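Local atomic coordinates of peroxisomal catalase (Pichia angusta, PDB entry 2XQ1), a protein that probably breaks down the hydrogen peroxide made by peroxisomal oxidases into water and oxygen, working as a heme-dependent homotetramer. Residues T203-S208 with F228-G233; Y266-C271 with R307-E312. All coordinates share one frame; numbering follows the deposited sequence.

Interaction 1: residues T203-S208 with F228-G233; sequences TMNGYS and FIANQG
Asn-205 lays its side-chain amide against the end of strand 221-230, where OD1 receives the N-H of Ala-230 just beyond the 206-228 pairing. That bond, from N of Ala-230 to OD1 of Asn-205, is 2.8 Å long and nearly straight at the hydrogen (165°), with the donor tilted out of the amide carbonyl plane. CG sits beside the backbone N (chi1 -68°), which carries the amide across Ile-229; the two side chains run aslant to each other, and CG2 of Ile-229 lies 3.6 Å from OD1 of Asn-205. At the other end of the amide, ND2 of Asn-205 donates to OH of Tyr-207 at 3.0 Å, almost in the amide plane. With both ends bonded, the amide is fixed in its rotation.

One residue on, Gly-206 and Phe-228 form an antiparallel hydrogen-bonded pair where short strand 206-207 joins strand 221-230 of the catalase beta-barrel: N of Gly-206 reaches O of Phe-228 at 2.8 Å, and N of Phe-228 returns to O of Gly-206. The Phe-228 ring itself leads away from the 203-208 segment and meets Phe-308 edge-to-face. Ala-230 points its methyl toward the incoming chain, CB standing 3.5 Å from O of Met-204, while the Met-204 side chain turns the other way onto Arg-122 and Phe-124 of strand 122-130.

Beyond Ala-230 the chain bends in a type I turn to Gly-233, closed by the bond from Gly-233 N to Ala-230 O, and Thr-203 packs beside its end, CB lying 3.3 Å from O of Gly-233. Two residues past Gly-206 the chain reaches Ser-208, which touches the heme.

Interaction 2: residues Y266-C271 with R307-E312; sequences YPSWEC and RFTLNE
Trp-269 and Phe-308 face each other as the hydrogen-bonded pair of two antiparallel strands in the catalase beta-barrel, with Ser-268/Thr-309 and Glu-270/Arg-307 as non-hydrogen-bonded pairs around them. Trp-269 and Phe-308 exchange N-H and C=O in both directions at 3.0 Å between N and O, and Leu-310 N adds a bond to Pro-267 O.

Among the aromatic contacts, CB of Trp-269 rides over one face of the Phe-308 ring, off-centre toward its rim, whereas the indole and phenyl planes are near parallel (17°) but slid apart, bringing CE3 of Trp-269 to 3.5 Å from CE1 of Phe-308. SG of Cys-271 comes obliquely to the same ring, 3.6 Å from CD2 of Phe-308. NE1 of Trp-269 is hydrogen-bonded to O of Met-204, outside both segments.

On the opposite face of the sheet lies a salt bridge: NE of Arg-307 meets OE2 of Glu-270 at 3.2 Å, edge-on to the guanidinium and on the syn side of the carboxylate, whose plane is turned 72° from it. The Arg-307 chain bends at chi3 (55°), turning NE toward Glu-270, whose own chain bends at chi2. That oxygen also accepts ND2 of Asn-231. A methionine in place of Arg-307 would probably leave the Glu-270 carboxylate without this countercharge, though still in reach of the Asn-231 amide.

Ahead of strand 268-276, the Tyr-266 ring carries CB of Asn-311 3.7 Å above its centre.

In the fold
From the N terminus, the chain first passes through 203-208 and comes back at 228-233, so interaction 1 closes a loop of 19 residues that holds strand 212-215 and most of strand 221-230. Helices 239-248 and 252-263 follow before the chain enters 266-271. Interaction 2 then closes a second loop, of 35 residues, when strand 303-312 pairs with strand 268-276. The two loops are in series and neither encloses the other. They share one antiparallel sheet: strand 221-230 neighbours 268-276, so the order 206-207, 221-230, 268-276, 303-312 is continuous. Backbone pairing between the two middle strands, as of Ile-229 with Glu-270, joins the contacts.

Interaction 1: residues T203-S208 with F228-G233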
ATOM      1  N   THR O 203      -1.872  20.583 -32.005  1.00 40.73           N
ATOM      2  CA  THR O 203      -1.075  21.638 -32.611  1.00 41.24           C
ATOM      3  C   THR O 203       0.233  21.963 -31.850  1.00 41.29           C
ATOM      4  O   THR O 203       0.618  23.146 -31.692  1.00 41.58           O
ATOM      5  CB  THR O 203      -1.906  22.927 -32.808  1.00 41.51           C
ATOM      6  OG1 THR O 203      -2.289  23.456 -31.534  1.00 41.47           O
ATOM      7  CG2 THR O 203      -3.139  22.651 -33.652  1.00 41.97           C
ATOM      8  N   MET O 204       0.917  20.910 -31.403  1.00 40.60           N
ATOM      9  CA  MET O 204       2.232  21.040 -30.788  1.00 39.93           C
ATOM     10  C   MET O 204       3.200  19.981 -31.297  1.00 39.37           C
ATOM     11  O   MET O 204       2.788  18.910 -31.727  1.00 39.29           O
ATOM     12  CB  MET O 204       2.125  20.975 -29.266  1.00 40.15           C
ATOM     13  CG  MET O 204       1.222  19.888 -28.757  1.00 40.21           C
ATOM     14  SD  MET O 204       1.352  19.677 -26.982  1.00 42.79           S
ATOM     15  CE  MET O 204       2.380  18.207 -26.878  1.00 41.54           C
ATOM     16  N   ASN O 205       4.492  20.290 -31.250  1.00 38.78           N
ATOM     17  CA  ASN O 205       5.507  19.333 -31.639  1.00 38.23           C
ATOM     18  C   ASN O 205       6.051  18.525 -30.463  1.00 37.40           C
ATOM     19  O   ASN O 205       5.885  18.894 -29.312  1.00 37.48           O
ATOM     20  CB  ASN O 205       6.659  20.046 -32.316  1.00 38.97           C
ATOM     21  CG  ASN O 205       6.292  20.633 -33.678  1.00 40.07           C
ATOM     22  OD1 ASN O 205       5.344  20.203 -34.351  1.00 40.39           O
ATOM     23  ND2 ASN O 205       7.070  21.637 -34.088  1.00 41.31           N
ATOM     24  N   GLY O 206       6.691  17.405 -30.749  1.00 36.40           N
ATOM     25  CA  GLY O 206       7.319  16.631 -29.699  1.00 35.11           C
ATOM     26  C   GLY O 206       8.794  16.572 -29.971  1.00 34.39           C
ATOM     27  O   GLY O 206       9.203  16.437 -31.133  1.00 34.91           O
ATOM     28  N   TYR O 207       9.591  16.677 -28.911  1.00 33.33           N
ATOM     29  CA  TYR O 207      11.056  16.593 -29.022  1.00 32.63           C
ATOM     30  C   TYR O 207      11.656  15.684 -27.951  1.00 32.04           C
ATOM     31  O   TYR O 207      11.187  15.639 -26.809  1.00 31.74           O
ATOM     32  CB  TYR O 207      11.684  17.971 -28.918  1.00 32.40           C
ATOM     33  CG  TYR O 207      11.067  19.043 -29.815  1.00 33.57           C
ATOM     34  CD1 TYR O 207      10.000  19.861 -29.378  1.00 32.97           C
ATOM     35  CD2 TYR O 207      11.578  19.262 -31.098  1.00 34.88           C
ATOM     36  CE1 TYR O 207       9.474  20.857 -30.205  1.00 33.64           C
ATOM     37  CE2 TYR O 207      11.063  20.265 -31.935  1.00 34.54           C
ATOM     38  CZ  TYR O 207      10.027  21.055 -31.489  1.00 34.59           C
ATOM     39  OH  TYR O 207       9.558  22.013 -32.367  1.00 34.47           O
ATOM     40  N   SER O 208      12.703  14.960 -28.319  1.00 31.65           N
ATOM     41  CA  SER O 208      13.326  14.054 -27.371  1.00 31.47           C
ATOM     42  C   SER O 208      13.922  14.873 -26.271  1.00 31.73           C
ATOM     43  O   SER O 208      14.067  14.385 -25.156  1.00 32.67           O
ATOM     44  CB  SER O 208      14.406  13.186 -28.000  1.00 31.19           C
ATOM     45  OG  SER O 208      15.448  13.982 -28.515  1.00 30.96           O
ATOM     46  N   PHE O 228       9.073  15.246 -33.467  1.00 36.29           N
ATOM     47  CA  PHE O 228       7.750  14.925 -33.991  1.00 37.01           C
ATOM     48  C   PHE O 228       7.086  16.226 -34.402  1.00 38.27           C
ATOM     49  O   PHE O 228       6.810  17.058 -33.552  1.00 38.49           O
ATOM     50  CB  PHE O 228       6.873  14.206 -32.948  1.00 36.28           C
ATOM     51  CG  PHE O 228       7.388  12.865 -32.522  1.00 33.88           C
ATOM     52  CD1 PHE O 228       8.225  12.113 -33.342  1.00 33.91           C
ATOM     53  CD2 PHE O 228       7.014  12.337 -31.296  1.00 31.62           C
ATOM     54  CE1 PHE O 228       8.708  10.836 -32.910  1.00 33.43           C
ATOM     55  CE2 PHE O 228       7.478  11.071 -30.859  1.00 30.45           C
ATOM     56  CZ  PHE O 228       8.315  10.320 -31.662  1.00 30.47           C
ATOM     57  N   ILE O 229       6.812  16.410 -35.685  1.00 39.85           N
ATOM     58  CA  ILE O 229       6.260  17.683 -36.120  1.00 41.69           C
ATOM     59  C   ILE O 229       4.818  17.611 -36.597  1.00 42.48           C
ATOM     60  O   ILE O 229       4.501  16.895 -37.554  1.00 42.85           O
ATOM     61  CB  ILE O 229       7.165  18.342 -37.148  1.00 42.02           C
ATOM     62  CG1 ILE O 229       8.509  18.622 -36.483  1.00 42.66           C
ATOM     63  CG2 ILE O 229       6.520  19.634 -37.681  1.00 42.45           C
ATOM     64  CD1 ILE O 229       9.628  18.805 -37.430  1.00 47.33           C
ATOM     65  N   ALA O 230       3.962  18.378 -35.928  1.00 43.66           N
ATOM     66  CA  ALA O 230       2.520  18.292 -36.120  1.00 45.00           C
ATOM     67  C   ALA O 230       2.092  18.680 -37.537  1.00 46.07           C
ATOM     68  O   ALA O 230       2.403  19.789 -37.997  1.00 46.74           O
ATOM     69  CB  ALA O 230       1.826  19.162 -35.106  1.00 44.73           C
ATOM     70  N   ASN O 231       1.383  17.769 -38.212  1.00 46.86           N
ATOM     71  CA  ASN O 231       0.843  18.030 -39.550  1.00 47.76           C
ATOM     72  C   ASN O 231      -0.279  19.043 -39.507  1.00 48.51           C
ATOM     73  O   ASN O 231      -0.703  19.546 -40.538  1.00 48.87           O
ATOM     74  CB  ASN O 231       0.342  16.740 -40.198  1.00 47.66           C
ATOM     75  CG  ASN O 231       1.471  15.902 -40.775  1.00 47.63           C
ATOM     76  OD1 ASN O 231       2.539  16.415 -41.092  1.00 47.05           O
ATOM     77  ND2 ASN O 231       1.242  14.604 -40.900  1.00 47.52           N
ATOM     78  N   GLN O 232      -0.746  19.319 -38.292  1.00 49.29           N
ATOM     79  CA  GLN O 232      -1.788  20.278 -38.014  1.00 49.76           C
ATOM     80  C   GLN O 232      -1.151  21.649 -37.741  1.00 50.75           C
ATOM     81  O   GLN O 232      -1.858  22.607 -37.424  1.00 51.10           O
ATOM     82  CB  GLN O 232      -2.609  19.808 -36.808  1.00 49.29           C
ATOM     83  CG  GLN O 232      -3.307  18.451 -36.967  1.00 49.00           C
ATOM     84  CD  GLN O 232      -2.361  17.228 -37.023  1.00 49.15           C
ATOM     85  OE1 GLN O 232      -1.570  16.980 -36.110  1.00 47.80           O
ATOM     86  NE2 GLN O 232      -2.469  16.447 -38.099  1.00 49.81           N
ATOM     87  N   GLY O 233       0.177  21.736 -37.863  1.00 51.55           N
ATOM     88  CA  GLY O 233       0.925  22.969 -37.580  1.00 53.18           C
ATOM     89  C   GLY O 233       0.985  23.400 -36.113  1.00 54.30           C
ATOM     90  O   GLY O 233       0.198  22.942 -35.289  1.00 54.70           O
TER

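Interaction 2: residues Y266-C271 with R307-E312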
ATOM      1  N   TYR O 266      -8.356  12.747 -37.526  1.00 45.15           N
ATOM      2  CA  TYR O 266      -7.219  12.212 -36.794  1.00 43.66           C
ATOM      3  C   TYR O 266      -5.973  13.065 -36.958  1.00 42.85           C
ATOM      4  O   TYR O 266      -5.554  13.308 -38.087  1.00 42.94           O
ATOM      5  CB  TYR O 266      -6.891  10.831 -37.316  1.00 43.69           C
ATOM      6  CG  TYR O 266      -8.044   9.869 -37.388  1.00 43.63           C
ATOM      7  CD1 TYR O 266      -8.899   9.697 -36.298  1.00 43.51           C
ATOM      8  CD2 TYR O 266      -8.244   9.077 -38.533  1.00 43.73           C
ATOM      9  CE1 TYR O 266      -9.950   8.787 -36.348  1.00 43.76           C
ATOM     10  CE2 TYR O 266      -9.287   8.154 -38.597  1.00 43.57           C
ATOM     11  CZ  TYR O 266     -10.141   8.018 -37.502  1.00 44.39           C
ATOM     12  OH  TYR O 266     -11.183   7.111 -37.547  1.00 43.71           O
ATOM     13  N   PRO O 267      -5.362  13.501 -35.836  1.00 41.79           N
ATOM     14  CA  PRO O 267      -4.157  14.323 -35.835  1.00 40.90           C
ATOM     15  C   PRO O 267      -2.939  13.463 -36.075  1.00 40.28           C
ATOM     16  O   PRO O 267      -2.924  12.292 -35.689  1.00 40.39           O
ATOM     17  CB  PRO O 267      -4.113  14.846 -34.405  1.00 40.92           C
ATOM     18  CG  PRO O 267      -4.702  13.751 -33.623  1.00 40.53           C
ATOM     19  CD  PRO O 267      -5.809  13.201 -34.461  1.00 41.48           C
ATOM     20  N   SER O 268      -1.915  14.026 -36.697  1.00 39.68           N
ATOM     21  CA  SER O 268      -0.728  13.231 -37.016  1.00 39.34           C
ATOM     22  C   SER O 268       0.568  14.041 -36.941  1.00 38.96           C
ATOM     23  O   SER O 268       0.566  15.285 -36.920  1.00 38.70           O
ATOM     24  CB  SER O 268      -0.875  12.508 -38.369  1.00 39.30           C
ATOM     25  OG  SER O 268      -1.148  13.415 -39.428  1.00 39.85           O
ATOM     26  N   TRP O 269       1.668  13.300 -36.871  1.00 38.51           N
ATOM     27  CA  TRP O 269       2.986  13.859 -36.712  1.00 38.17           C
ATOM     28  C   TRP O 269       3.915  13.127 -37.665  1.00 38.75           C
ATOM     29  O   TRP O 269       3.782  11.912 -37.835  1.00 38.77           O
ATOM     30  CB  TRP O 269       3.449  13.678 -35.251  1.00 37.78           C
ATOM     31  CG  TRP O 269       2.745  14.601 -34.265  1.00 35.13           C
ATOM     32  CD1 TRP O 269       3.225  15.767 -33.753  1.00 33.53           C
ATOM     33  CD2 TRP O 269       1.445  14.427 -33.709  1.00 33.35           C
ATOM     34  NE1 TRP O 269       2.311  16.331 -32.915  1.00 32.79           N
ATOM     35  CE2 TRP O 269       1.202  15.531 -32.866  1.00 33.48           C
ATOM     36  CE3 TRP O 269       0.454  13.447 -33.840  1.00 33.07           C
ATOM     37  CZ2 TRP O 269      -0.004  15.689 -32.157  1.00 33.16           C
ATOM     38  CZ3 TRP O 269      -0.732  13.594 -33.141  1.00 32.54           C
ATOM     39  CH2 TRP O 269      -0.949  14.701 -32.299  1.00 32.73           C
ATOM     40  N   GLU O 270       4.825  13.871 -38.298  1.00 39.43           N
ATOM     41  CA  GLU O 270       5.904  13.298 -39.109  1.00 40.36           C
ATOM     42  C   GLU O 270       7.163  13.240 -38.271  1.00 40.46           C
ATOM     43  O   GLU O 270       7.468  14.192 -37.545  1.00 41.15           O
ATOM     44  CB  GLU O 270       6.175  14.152 -40.343  1.00 40.84           C
ATOM     45  CG  GLU O 270       4.964  14.433 -41.221  1.00 43.26           C
ATOM     46  CD  GLU O 270       4.472  13.222 -42.017  1.00 45.75           C
ATOM     47  OE1 GLU O 270       5.282  12.410 -42.498  1.00 45.86           O
ATOM     48  OE2 GLU O 270       3.246  13.090 -42.174  1.00 48.26           O
ATOM     49  N   CYS O 271       7.911  12.149 -38.368  1.00 40.52           N
ATOM     50  CA  CYS O 271       9.040  11.943 -37.468  1.00 40.78           C
ATOM     51  C   CYS O 271      10.378  12.116 -38.164  1.00 41.61           C
ATOM     52  O   CYS O 271      10.590  11.533 -39.235  1.00 42.00           O
ATOM     53  CB  CYS O 271       8.970  10.546 -36.895  1.00 40.64           C
ATOM     54  SG  CYS O 271       7.376  10.074 -36.212  1.00 40.60           S
ATOM     55  N   ARG O 307       6.055   8.295 -39.541  1.00 48.84           N
ATOM     56  CA  ARG O 307       4.908   9.106 -39.149  1.00 48.70           C
ATOM     57  C   ARG O 307       4.020   8.310 -38.226  1.00 47.43           C
ATOM     58  O   ARG O 307       3.990   7.076 -38.299  1.00 47.42           O
ATOM     59  CB  ARG O 307       4.092   9.548 -40.375  1.00 49.65           C
ATOM     60  CG  ARG O 307       3.100   8.491 -40.950  1.00 52.71           C
ATOM     61  CD  ARG O 307       1.922   9.167 -41.679  1.00 57.96           C
ATOM     62  NE  ARG O 307       2.423  10.075 -42.716  1.00 63.47           N
ATOM     63  CZ  ARG O 307       2.754   9.685 -43.954  1.00 67.04           C
ATOM     64  NH1 ARG O 307       2.609   8.397 -44.318  1.00 68.49           N
ATOM     65  NH2 ARG O 307       3.216  10.579 -44.837  1.00 68.01           N
ATOM     66  N   PHE O 308       3.291   9.003 -37.362  1.00 45.67           N
ATOM     67  CA  PHE O 308       2.244   8.329 -36.618  1.00 44.08           C
ATOM     68  C   PHE O 308       0.983   9.146 -36.644  1.00 43.78           C
ATOM     69  O   PHE O 308       1.017  10.377 -36.848  1.00 43.47           O
ATOM     70  CB  PHE O 308       2.674   7.935 -35.192  1.00 43.63           C
ATOM     71  CG  PHE O 308       3.101   9.093 -34.311  1.00 42.23           C
ATOM     72  CD1 PHE O 308       2.166   9.795 -33.527  1.00 41.32           C
ATOM     73  CD2 PHE O 308       4.438   9.449 -34.223  1.00 41.13           C
ATOM     74  CE1 PHE O 308       2.556  10.846 -32.702  1.00 40.40           C
ATOM     75  CE2 PHE O 308       4.838  10.505 -33.409  1.00 40.67           C
ATOM     76  CZ  PHE O 308       3.891  11.204 -32.645  1.00 40.52           C
ATOM     77  N   THR O 309      -0.134   8.447 -36.469  1.00 42.98           N
ATOM     78  CA  THR O 309      -1.435   9.084 -36.454  1.00 42.61           C
ATOM     79  C   THR O 309      -2.155   8.546 -35.252  1.00 41.45           C
ATOM     80  O   THR O 309      -2.048   7.358 -34.960  1.00 41.12           O
ATOM     81  CB  THR O 309      -2.240   8.727 -37.735  1.00 43.13           C
ATOM     82  OG1 THR O 309      -1.460   9.050 -38.898  1.00 45.39           O
ATOM     83  CG2 THR O 309      -3.578   9.478 -37.801  1.00 43.03           C
ATOM     84  N   LEU O 310      -2.879   9.420 -34.555  1.00 40.37           N
ATOM     85  CA  LEU O 310      -3.751   9.011 -33.450  1.00 39.21           C
ATOM     86  C   LEU O 310      -5.196   8.882 -33.923  1.00 39.02           C
ATOM     87  O   LEU O 310      -5.822   9.855 -34.323  1.00 39.16           O
ATOM     88  CB  LEU O 310      -3.638   9.981 -32.261  1.00 38.50           C
ATOM     89  CG  LEU O 310      -2.262  10.115 -31.597  1.00 37.16           C
ATOM     90  CD1 LEU O 310      -2.352  11.009 -30.394  1.00 34.76           C
ATOM     91  CD2 LEU O 310      -1.648   8.771 -31.210  1.00 36.88           C
ATOM     92  N   ASN O 311      -5.724   7.670 -33.853  1.00 38.99           N
ATOM     93  CA  ASN O 311      -6.998   7.374 -34.469  1.00 38.80           C
ATOM     94  C   ASN O 311      -7.984   6.591 -33.610  1.00 38.43           C
ATOM     95  O   ASN O 311      -8.998   6.139 -34.139  1.00 39.11           O
ATOM     96  CB  ASN O 311      -6.759   6.606 -35.776  1.00 39.03           C
ATOM     97  CG  ASN O 311      -6.092   5.238 -35.558  1.00 39.21           C
ATOM     98  OD1 ASN O 311      -5.966   4.740 -34.448  1.00 39.26           O
ATOM     99  ND2 ASN O 311      -5.677   4.635 -36.633  1.00 40.50           N
ATOM    100  N   GLU O 312      -7.702   6.409 -32.317  1.00 37.37           N
ATOM    101  CA  GLU O 312      -8.567   5.564 -31.451  1.00 36.26           C
ATOM    102  C   GLU O 312      -8.614   5.969 -29.968  1.00 35.38           C
ATOM    103  O   GLU O 312      -7.613   5.878 -29.248  1.00 35.42           O
ATOM    104  CB  GLU O 312      -8.161   4.106 -31.572  1.00 35.98           C
ATOM    105  CG  GLU O 312      -9.053   3.146 -30.814  1.00 37.02           C
ATOM    106  CD  GLU O 312      -8.428   1.746 -30.715  1.00 38.77           C
ATOM    107  OE1 GLU O 312      -7.610   1.346 -31.588  1.00 40.00           O
ATOM    108  OE2 GLU O 312      -8.743   1.046 -29.744  1.00 38.17           O
TER